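Local atomic coordinates of FdhC (Acinetobacter nosocomialis, PDB entry 5KTC), a protein that transfers a 3-hydroxybutanoyl group from its coenzyme A thioester to the amino group of a dTDP-linked dideoxy sugar, as a GNAT-superfamily N-acyltransferase probably in O-antigen synthesis. Residues V2-V16 and Y64-I77. Numbering follows the deposited sequence.
Sequences VNFNLKANTTYLRLV and YYFIIFRSDDQSPI. With MG (magnesium ion), chain E; FUH ([[(2~{R},3~{S},5~{R})-5-[5-methyl-2,4-bis(oxidanylidene)pyrimidin-1-yl]-3-oxidanyl-oxolan-2-yl]methoxy-oxidanyl-phosphoryl] [(2~{R},3~{R},4~{S},5~{R},6~{R})-6-methyl-3,5-bis(oxidanyl)-4-[[(3~{R})-3-oxidanylbutanoyl]amino]oxan-2-yl] hydrogen phosphate), chain C.
Phe66 drives the edge of its ring into one face of Phe4, its CZ over the ring centre and the planes at 85°. Phe4 in turn presents its own edge to a face of Tyr64, with Phe4 CE2 3.4 Å from Tyr64 CD1, so the three rings form a chain of T-shaped pairs. Leu15 CD2 lies over a face of Phe66, a CH-pi contact 3.8 Å from the centroid, and Leu6 CD1 and Leu13 CB also touch that ring. Strand 11-15 is the edge strand of the mixed GNAT sheet and pairs antiparallel with strand 64-70. The backbone bonds include Phe69 N to Tyr12 O at 2.8 Å, and just past the strand end Val16 N donates to Tyr65 O, also 2.8 Å. Beside the last of these, Val16 CG2 sits over a face of Tyr65, whose OH donates to O15 of the nucleotide-sugar product at 2.6 Å. On the opposite sheet face from Leu13, Tyr12, Arg14 and Phe69 are partly exposed, though closely packed, and Ile67 is buried. With chi1 61°, the Tyr12 ring folds back over the neighbouring strand, and Phe69 CB rests on its face 3.4 Å from the centroid; the two rings are nearly parallel but hardly overlap. Arg14 NH2 reaches the edge of Phe69, while NH1 donates to Leu15 O and pairs with Asp20. The loose side is the outer edge of the N-terminal segment, where Asn3 and Asn5 are exposed and Phe4 O and Asn5 OD1 bind magnesium, OD1 at a long 2.7 Å.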
loop_
_atom_site.group_PDB
_atom_site.type_symbol
_atom_site.label_atom_id
_atom_site.label_comp_id
_atom_site.label_asym_id
_atom_site.label_seq_id
_atom_site.Cartn_x
_atom_site.Cartn_y
_atom_site.Cartn_z
ATOM N N VAL A 2 5.558 -16.640 5.511
ATOM C CA VAL A 2 6.198 -15.601 4.637
ATOM C C VAL A 2 6.896 -14.552 5.502
ATOM O O VAL A 2 6.479 -14.257 6.616
ATOM C CB VAL A 2 5.177 -14.899 3.688
ATOM C CG1 VAL A 2 5.893 -13.942 2.727
ATOM C CG2 VAL A 2 4.355 -15.930 2.906
ATOM N N ASN A 3 7.989 -14.022 5.002
ATOM C CA ASN A 3 8.620 -12.876 5.636
ATOM C C ASN A 3 9.059 -11.918 4.506
ATOM O O ASN A 3 9.488 -12.328 3.390
ATOM C CB ASN A 3 9.734 -13.288 6.610
ATOM C CG ASN A 3 11.127 -13.107 6.025
ATOM O OD1 ASN A 3 11.604 -13.945 5.262
ATOM N ND2 ASN A 3 11.780 -12.010 6.372
ATOM N N PHE A 4 8.798 -10.646 4.771
ATOM C CA PHE A 4 8.954 -9.599 3.811
ATOM C C PHE A 4 10.225 -8.809 4.079
ATOM O O PHE A 4 10.616 -8.584 5.240
ATOM C CB PHE A 4 7.746 -8.660 3.837
ATOM C CG PHE A 4 6.457 -9.357 3.533
ATOM C CD1 PHE A 4 6.029 -9.529 2.216
ATOM C CD2 PHE A 4 5.687 -9.898 4.555
ATOM C CE1 PHE A 4 4.831 -10.191 1.927
ATOM C CE2 PHE A 4 4.496 -10.581 4.262
ATOM C CZ PHE A 4 4.073 -10.720 2.955
ATOM N N ASN A 5 10.814 -8.321 3.023
ATOM C CA ASN A 5 11.981 -7.475 3.131
ATOM C C ASN A 5 11.752 -6.302 2.198
ATOM O O ASN A 5 12.350 -6.170 1.222
ATOM C CB ASN A 5 13.241 -8.290 2.857
ATOM C CG ASN A 5 13.429 -9.382 3.900
ATOM O OD1 ASN A 5 13.737 -9.118 5.047
ATOM N ND2 ASN A 5 13.169 -10.605 3.507
ATOM N N LEU A 6 10.839 -5.442 2.597
ATOM C CA LEU A 6 10.379 -4.358 1.781
ATOM C C LEU A 6 10.978 -3.053 2.218
ATOM O O LEU A 6 10.634 -2.446 3.267
ATOM C CB LEU A 6 8.852 -4.316 1.815
ATOM C CG LEU A 6 8.109 -5.575 1.395
ATOM C CD1 LEU A 6 6.606 -5.448 1.796
ATOM C CD2 LEU A 6 8.264 -5.767 -0.103
ATOM N N LYS A 7 11.870 -2.544 1.356
ATOM C CA LYS A 7 12.461 -1.247 1.586
ATOM C C LYS A 7 12.730 -0.559 0.280
ATOM O O LYS A 7 13.096 -1.196 -0.666
ATOM C CB LYS A 7 13.766 -1.364 2.401
ATOM C CG LYS A 7 14.859 -2.260 1.782
ATOM C CD LYS A 7 16.161 -2.412 2.658
ATOM C CE LYS A 7 16.962 -1.079 2.812
ATOM N NZ LYS A 7 17.513 -0.713 4.179
ATOM N N ALA A 8 12.531 0.739 0.258
ATOM C CA ALA A 8 12.848 1.544 -0.914
ATOM C C ALA A 8 13.821 2.582 -0.495
ATOM O O ALA A 8 14.495 2.442 0.553
ATOM C CB ALA A 8 11.591 2.112 -1.559
ATOM N N ASN A 9 13.919 3.615 -1.288
ATOM C CA ASN A 9 14.883 4.667 -1.002
ATOM C C ASN A 9 14.725 5.469 0.269
ATOM O O ASN A 9 15.700 5.775 0.935
ATOM C CB ASN A 9 14.905 5.647 -2.156
ATOM C CG ASN A 9 16.135 5.514 -2.989
ATOM O OD1 ASN A 9 16.915 4.547 -2.877
ATOM N ND2 ASN A 9 16.352 6.504 -3.810
ATOM N N THR A 10 13.520 5.913 0.531
ATOM C CA THR A 10 13.264 6.771 1.645
ATOM C C THR A 10 12.319 6.176 2.634
ATOM O O THR A 10 12.097 6.803 3.632
ATOM C CB THR A 10 12.797 8.156 1.252
ATOM O OG1 THR A 10 11.429 8.158 0.772
ATOM C CG2 THR A 10 13.798 8.813 0.197
ATOM N N THR A 11 11.799 4.991 2.349
ATOM C CA THR A 11 10.804 4.337 3.221
ATOM C C THR A 11 11.057 2.858 3.337
ATOM O O THR A 11 11.821 2.295 2.570
ATOM C CB THR A 11 9.364 4.522 2.678
ATOM O OG1 THR A 11 9.352 4.053 1.335
ATOM C CG2 THR A 11 8.894 5.989 2.720
ATOM N N TYR A 12 10.393 2.216 4.324
ATOM C CA TYR A 12 10.390 0.799 4.465
ATOM C C TYR A 12 9.092 0.388 5.123
ATOM O O TYR A 12 8.389 1.233 5.686
ATOM C CB TYR A 12 11.569 0.286 5.278
ATOM C CG TYR A 12 11.694 0.747 6.698
ATOM C CD1 TYR A 12 12.384 1.913 7.024
ATOM C CD2 TYR A 12 11.133 0.036 7.729
ATOM C CE1 TYR A 12 12.554 2.319 8.329
ATOM C CE2 TYR A 12 11.283 0.454 9.051
ATOM C CZ TYR A 12 11.965 1.611 9.368
ATOM O OH TYR A 12 12.054 2.099 10.686
ATOM N N LEU A 13 8.757 -0.864 4.967
ATOM C CA LEU A 13 7.499 -1.421 5.490
ATOM C C LEU A 13 7.817 -2.536 6.428
ATOM O O LEU A 13 8.704 -3.311 6.175
ATOM C CB LEU A 13 6.620 -2.028 4.381
ATOM C CG LEU A 13 6.136 -1.220 3.162
ATOM C CD1 LEU A 13 4.869 -1.735 2.509
ATOM C CD2 LEU A 13 6.078 0.256 3.300
ATOM N N ARG A 14 6.988 -2.702 7.451
ATOM C CA ARG A 14 7.036 -3.903 8.302
ATOM C C ARG A 14 5.671 -4.292 8.772
ATOM O O ARG A 14 4.779 -3.409 8.866
ATOM C CB ARG A 14 8.011 -3.722 9.458
ATOM C CG ARG A 14 7.560 -2.708 10.503
ATOM C CD ARG A 14 7.631 -3.272 11.933
ATOM N NE ARG A 14 7.239 -2.262 12.891
ATOM C CZ ARG A 14 6.007 -1.999 13.311
ATOM N NH1 ARG A 14 4.977 -2.744 12.911
ATOM N NH2 ARG A 14 5.809 -0.987 14.169
ATOM N N LEU A 15 5.475 -5.581 9.058
ATOM C CA LEU A 15 4.118 -6.035 9.441
ATOM C C LEU A 15 3.559 -5.381 10.692
ATOM O O LEU A 15 4.286 -5.164 11.680
ATOM C CB LEU A 15 4.123 -7.545 9.608
ATOM C CG LEU A 15 4.371 -8.336 8.303
ATOM C CD1 LEU A 15 4.572 -9.830 8.511
ATOM C CD2 LEU A 15 3.222 -8.105 7.338
ATOM N N VAL A 16 2.260 -5.083 10.647
ATOM C CA VAL A 16 1.521 -4.523 11.792
ATOM C C VAL A 16 1.570 -5.441 13.013
ATOM O O VAL A 16 1.487 -6.672 12.870
ATOM C CB VAL A 16 0.069 -4.200 11.377
ATOM C CG1 VAL A 16 -0.847 -3.906 12.560
ATOM C CG2 VAL A 16 0.126 -3.003 10.447
ATOM N N TYR A 64 -1.930 -9.269 4.642
ATOM C CA TYR A 64 -0.702 -8.681 5.100
ATOM C C TYR A 64 -0.855 -7.197 5.202
ATOM O O TYR A 64 -1.188 -6.540 4.207
ATOM C CB TYR A 64 0.434 -9.025 4.133
ATOM C CG TYR A 64 0.634 -10.502 4.013
ATOM C CD1 TYR A 64 1.242 -11.232 5.049
ATOM C CD2 TYR A 64 0.152 -11.214 2.933
ATOM C CE1 TYR A 64 1.368 -12.617 4.960
ATOM C CE2 TYR A 64 0.309 -12.612 2.843
ATOM C CZ TYR A 64 0.907 -13.302 3.873
ATOM O OH TYR A 64 1.063 -14.682 3.826
ATOM N N TYR A 65 -0.632 -6.673 6.387
ATOM C CA TYR A 65 -0.904 -5.277 6.746
ATOM C C TYR A 65 0.376 -4.697 7.294
ATOM O O TYR A 65 1.001 -5.341 8.135
ATOM C CB TYR A 65 -1.948 -5.270 7.836
ATOM C CG TYR A 65 -2.583 -4.003 8.254
ATOM C CD1 TYR A 65 -2.480 -2.833 7.537
ATOM C CD2 TYR A 65 -3.369 -3.989 9.398
ATOM C CE1 TYR A 65 -3.145 -1.678 7.950
ATOM C CE2 TYR A 65 -4.039 -2.845 9.822
ATOM C CZ TYR A 65 -3.927 -1.687 9.095
ATOM O OH TYR A 65 -4.589 -0.492 9.515
ATOM N N PHE A 66 0.793 -3.545 6.776
ATOM C CA PHE A 66 2.087 -2.936 7.059
ATOM C C PHE A 66 1.995 -1.511 7.583
ATOM O O PHE A 66 1.130 -0.743 7.178
ATOM C CB PHE A 66 2.971 -2.894 5.795
ATOM C CG PHE A 66 3.216 -4.248 5.170
ATOM C CD1 PHE A 66 2.315 -4.779 4.300
ATOM C CD2 PHE A 66 4.373 -4.937 5.422
ATOM C CE1 PHE A 66 2.485 -6.012 3.721
ATOM C CE2 PHE A 66 4.591 -6.181 4.876
ATOM C CZ PHE A 66 3.650 -6.734 3.998
ATOM N N ILE A 67 2.900 -1.192 8.501
ATOM C CA ILE A 67 3.222 0.190 8.819
ATOM C C ILE A 67 4.310 0.629 7.812
ATOM O O ILE A 67 5.208 -0.158 7.529
ATOM C CB ILE A 67 3.778 0.364 10.237
ATOM C CG1 ILE A 67 2.836 -0.244 11.266
ATOM C CG2 ILE A 67 4.066 1.820 10.505
ATOM C CD1 ILE A 67 1.437 0.361 11.307
ATOM N N ILE A 68 4.136 1.843 7.301
ATOM C CA ILE A 68 5.076 2.492 6.432
ATOM C C ILE A 68 5.927 3.396 7.324
ATOM O O ILE A 68 5.364 4.192 8.099
ATOM C CB ILE A 68 4.403 3.328 5.345
ATOM C CG1 ILE A 68 3.391 2.510 4.505
ATOM C CG2 ILE A 68 5.493 3.936 4.456
ATOM C CD1 ILE A 68 2.561 3.363 3.549
ATOM N N PHE A 69 7.249 3.315 7.182
ATOM C CA PHE A 69 8.210 4.079 7.999
ATOM C C PHE A 69 9.065 4.944 7.102
ATOM O O PHE A 69 9.331 4.542 5.996
ATOM C CB PHE A 69 9.159 3.151 8.773
ATOM C CG PHE A 69 8.576 2.606 10.030
ATOM C CD1 PHE A 69 7.831 1.388 10.016
ATOM C CD2 PHE A 69 8.762 3.300 11.240
ATOM C CE1 PHE A 69 7.286 0.898 11.207
ATOM C CE2 PHE A 69 8.203 2.807 12.405
ATOM C CZ PHE A 69 7.469 1.609 12.385
ATOM N N ARG A 70 9.474 6.111 7.597
ATOM C CA ARG A 70 10.559 6.844 6.953
ATOM C C ARG A 70 11.929 6.367 7.481
ATOM O O ARG A 70 12.155 6.194 8.696
ATOM C CB ARG A 70 10.337 8.333 6.916
ATOM C CG ARG A 70 10.424 9.070 8.179
ATOM C CD ARG A 70 10.066 10.509 7.964
ATOM N NE ARG A 70 11.199 11.203 7.338
ATOM C CZ ARG A 70 11.122 12.351 6.692
ATOM N NH1 ARG A 70 9.950 12.930 6.471
ATOM N NH2 ARG A 70 12.238 12.890 6.192
ATOM N N SER A 71 12.790 6.041 6.516
ATOM C CA SER A 71 14.090 5.467 6.751
ATOM C C SER A 71 15.073 6.344 7.515
ATOM O O SER A 71 15.922 5.805 8.176
ATOM C CB SER A 71 14.778 5.193 5.408
ATOM O OG SER A 71 13.988 4.272 4.689
ATOM N N ASP A 72 15.004 7.651 7.339
ATOM C CA ASP A 72 16.035 8.565 7.869
ATOM C C ASP A 72 15.967 8.655 9.409
ATOM O O ASP A 72 17.021 8.712 10.061
ATOM C CB ASP A 72 16.004 9.920 7.158
ATOM C CG ASP A 72 14.760 10.693 7.412
ATOM O OD1 ASP A 72 13.808 10.157 8.052
ATOM O OD2 ASP A 72 14.681 11.838 6.923
ATOM N N ASP A 73 14.743 8.605 9.974
ATOM C CA ASP A 73 14.541 8.630 11.430
ATOM C C ASP A 73 13.725 7.484 12.019
ATOM O O ASP A 73 13.416 7.472 13.209
ATOM C CB ASP A 73 13.902 9.956 11.814
ATOM C CG ASP A 73 12.509 10.115 11.286
ATOM O OD1 ASP A 73 11.994 9.194 10.651
ATOM O OD2 ASP A 73 11.924 11.155 11.533
ATOM N N GLN A 74 13.411 6.500 11.204
ATOM C CA GLN A 74 12.671 5.334 11.668
ATOM C C GLN A 74 11.368 5.727 12.417
ATOM O O GLN A 74 11.046 5.170 13.482
ATOM C CB GLN A 74 13.584 4.377 12.487
ATOM C CG GLN A 74 14.807 3.897 11.702
ATOM C CD GLN A 74 15.993 4.817 11.941
ATOM O OE1 GLN A 74 16.357 5.046 13.089
ATOM N NE2 GLN A 74 16.553 5.406 10.898
ATOM N N SER A 75 10.633 6.658 11.831
ATOM C CA SER A 75 9.395 7.122 12.379
ATOM C C SER A 75 8.248 6.685 11.451
ATOM O O SER A 75 8.428 6.671 10.221
ATOM C CB SER A 75 9.433 8.643 12.575
ATOM O OG SER A 75 9.292 9.378 11.383
ATOM N N PRO A 76 7.071 6.385 12.030
ATOM C CA PRO A 76 5.960 5.843 11.263
ATOM C C PRO A 76 5.244 6.935 10.538
ATOM O O PRO A 76 5.033 8.013 11.097
ATOM C CB PRO A 76 5.095 5.205 12.331
ATOM C CG PRO A 76 5.301 6.049 13.540
ATOM C CD PRO A 76 6.756 6.412 13.478
ATOM N N ILE A 77 4.969 6.709 9.245
ATOM C CA ILE A 77 4.329 7.717 8.391
ATOM C C ILE A 77 3.046 7.196 7.711
ATOM O O ILE A 77 2.394 7.944 7.050
ATOM C CB ILE A 77 5.295 8.236 7.328
ATOM C CG1 ILE A 77 5.876 7.071 6.462
ATOM C CG2 ILE A 77 6.479 8.988 7.989
ATOM C CD1 ILE A 77 6.567 7.605 5.214
HETATM MG MG MG E . 12.166 -7.802 6.879
HETATM O O1 FUH C . -6.815 2.425 -0.155
HETATM C C1 FUH C . -7.514 2.071 -1.098
HETATM C C2 FUH C . -6.957 1.733 -2.441
HETATM C C3 FUH C . -5.626 2.391 -2.695
HETATM O O2 FUH C . -5.787 3.687 -3.325
HETATM C C4 FUH C . -4.796 1.566 -3.646
HETATM N N1 FUH C . -8.893 1.918 -0.978
HETATM C C5 FUH C . -9.517 1.888 0.349
HETATM C C6 FUH C . -10.782 2.765 0.393
HETATM O O3 FUH C . -11.616 2.324 -0.591
HETATM C C7 FUH C . -11.579 2.620 1.670
HETATM C C8 FUH C . -12.989 3.256 1.624
HETATM O O4 FUH C . -11.772 1.230 1.986
HETATM C C9 FUH C . -9.879 0.456 0.702
HETATM O O5 FUH C . -8.715 -0.364 0.880
HETATM C C10 FUH C . -10.582 0.423 1.999
HETATM O O6 FUH C . -9.679 0.906 2.981
HETATM P P1 FUH C . -9.954 0.747 4.518
HETATM O O7 FUH C . -10.865 1.793 5.046
HETATM O O8 FUH C . -8.563 0.857 5.144
HETATM O O9 FUH C . -10.345 -0.751 4.883
HETATM P P2 FUH C . -11.740 -1.534 4.841
HETATM O O10 FUH C . -11.505 -2.797 4.088
HETATM O O11 FUH C . -12.750 -0.596 4.192
HETATM O O12 FUH C . -11.936 -1.763 6.382
HETATM C C11 FUH C . -12.760 -2.838 6.844
HETATM C C12 FUH C . -13.330 -2.446 8.183
HETATM C C13 FUH C . -13.902 -1.014 8.223
HETATM O O13 FUH C . -15.048 -0.916 9.087
HETATM C C14 FUH C . -12.814 -0.177 8.881
HETATM C C15 FUH C . -12.184 -1.191 9.805
HETATM O O14 FUH C . -12.304 -2.495 9.180
HETATM N N2 FUH C . -10.727 -1.068 10.029
HETATM C C16 FUH C . -9.841 -1.259 9.013
HETATM C C17 FUH C . -8.468 -1.204 9.262
HETATM C C18 FUH C . -7.444 -1.426 8.169
HETATM C C19 FUH C . -8.058 -0.907 10.598
HETATM O O15 FUH C . -6.791 -0.897 10.883
HETATM N N3 FUH C . -8.953 -0.723 11.579
HETATM C C20 FUH C . -10.253 -0.848 11.294
HETATM O O16 FUH C . -11.131 -0.639 12.259
HETATM O O HOH W 1 11.423 -9.826 7.759
HETATM O O HOH W 2 14.876 2.517 3.181
HETATM O O HOH W 3 13.846 8.682 4.774
#